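Local coordinates for protein (S)-imine reductase (Streptomyces sp. GF3546, PDB 4OQY) that reduces imines to amines with S selectivity, probably using NADPH as the hydride donor, at residues S5-G10 with S58-I63. Sequence-based numbering, arbitrary orientation.
Sequences SVTVIG and SANELI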
# COMPACT_ATOMS: atom_id res chain seq x y z
N SER B 5 29.71 26.82 -3.45
CA SER B 5 30.12 25.97 -2.36
C SER B 5 29.00 25.91 -1.32
O SER B 5 28.11 26.75 -1.28
CB SER B 5 31.44 26.44 -1.77
OG SER B 5 31.40 27.83 -1.62
N VAL B 6 29.06 24.89 -0.48
CA VAL B 6 27.94 24.58 0.42
C VAL B 6 28.41 23.89 1.69
O VAL B 6 29.46 23.29 1.71
CB VAL B 6 26.92 23.69 -0.33
CG1 VAL B 6 27.58 22.42 -0.82
CG2 VAL B 6 25.70 23.37 0.52
N THR B 7 27.65 24.05 2.77
CA THR B 7 27.94 23.37 4.01
C THR B 7 26.88 22.29 4.20
O THR B 7 25.70 22.51 3.92
CB THR B 7 27.93 24.36 5.20
OG1 THR B 7 29.09 25.21 5.11
CG2 THR B 7 27.95 23.64 6.53
N VAL B 8 27.32 21.12 4.65
CA VAL B 8 26.44 20.05 5.04
C VAL B 8 26.74 19.70 6.51
O VAL B 8 27.87 19.35 6.87
CB VAL B 8 26.59 18.80 4.14
CG1 VAL B 8 25.66 17.68 4.61
CG2 VAL B 8 26.29 19.15 2.67
N ILE B 9 25.71 19.78 7.33
CA ILE B 9 25.77 19.39 8.75
C ILE B 9 24.94 18.11 8.96
O ILE B 9 23.75 18.08 8.62
CB ILE B 9 25.24 20.54 9.63
CG1 ILE B 9 26.21 21.72 9.59
CG2 ILE B 9 25.02 20.09 11.08
CD1 ILE B 9 25.67 22.96 10.29
N GLY B 10 25.54 17.08 9.56
CA GLY B 10 24.87 15.78 9.67
C GLY B 10 25.43 14.85 8.61
O GLY B 10 25.14 15.02 7.43
N SER B 58 29.90 29.67 9.21
CA SER B 58 30.55 30.83 8.62
C SER B 58 31.10 30.55 7.22
O SER B 58 31.30 31.47 6.41
CB SER B 58 31.65 31.33 9.53
OG SER B 58 32.10 32.61 9.12
N ALA B 59 31.35 29.28 6.93
CA ALA B 59 31.99 28.95 5.65
C ALA B 59 31.16 29.27 4.42
O ALA B 59 31.73 29.47 3.33
CB ALA B 59 32.38 27.48 5.64
N ASN B 60 29.84 29.27 4.54
CA ASN B 60 28.95 29.33 3.37
C ASN B 60 27.62 30.01 3.72
O ASN B 60 27.21 30.05 4.89
CB ASN B 60 28.65 27.91 2.84
CG ASN B 60 29.87 27.24 2.20
OD1 ASN B 60 30.38 26.22 2.69
ND2 ASN B 60 30.32 27.79 1.12
N GLU B 61 26.95 30.53 2.71
CA GLU B 61 25.59 31.05 2.85
C GLU B 61 24.60 29.90 2.98
O GLU B 61 23.69 29.93 3.82
CB GLU B 61 25.22 31.95 1.66
CG GLU B 61 23.84 32.59 1.81
CD GLU B 61 23.46 33.47 0.64
OE1 GLU B 61 24.02 33.30 -0.45
OE2 GLU B 61 22.56 34.30 0.82
N LEU B 62 24.77 28.88 2.14
CA LEU B 62 23.83 27.75 2.07
C LEU B 62 24.25 26.60 2.97
O LEU B 62 25.30 25.98 2.76
CB LEU B 62 23.70 27.22 0.66
CG LEU B 62 22.62 26.16 0.50
CD1 LEU B 62 21.24 26.75 0.72
CD2 LEU B 62 22.69 25.54 -0.88
N ILE B 63 23.41 26.36 3.97
CA ILE B 63 23.63 25.36 4.99
C ILE B 63 22.56 24.30 4.85
O ILE B 63 21.38 24.54 5.11
CB ILE B 63 23.49 25.99 6.41
CG1 ILE B 63 24.31 27.29 6.52
CG2 ILE B 63 23.85 24.98 7.48
CD1 ILE B 63 25.81 27.16 6.31
O HOH W 1 26.59 28.84 -0.07
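Ala59 CB rests 4.0 Å from Thr7 OG1, a hydroxyl that is hydrogen-bonded to the carbonyl O of Ala56. Asn60 follows and lays its side chain over the start of strand 6-9. With CG opposite its own carbonyl carbon (chi1 -69°), the flat amide lies beside the backbone of Ser5 and Val6, and Asn60 CB and CG each lie 3.6 Å from Thr7 OG1. Replacing Asn60 by alanine removes the amide, which would probably open a gap over Ser5 and Val6 and take a polar neighbour from the Thr7 hydroxyl. Beyond Glu61 the chain enters strand 62-65. A water accepts from Leu62 N and donates to Ser5 O, both at 2.9 Å, joining the backbones where the strands begin to pair. Leu62 O then takes the Thr7 N-H in a nearly straight bond of 3.0 Å (176°), and on the side packed by helix 13-24 and helix 139-149 Leu62 CD2 lies 4.0 Å from Val6 CG2, the two side chains pointing the same way. Ile63 faces the other side of the sheet beside Thr7; CD1 reaches Thr7 CB at 3.7 Å, while CG2 meets Ile9 CD1. The bridge between Thr7 and Ile63 is parallel, and a further backbone bond joins Thr7 to Val64. Strand 6-9 thus lies between 29-32 and 62-65 and leads into Gly10 and the NADPH-binding residues Leu11 and Gly12, the central parallel pairing of a Rossmann fold with a glycine-rich turn.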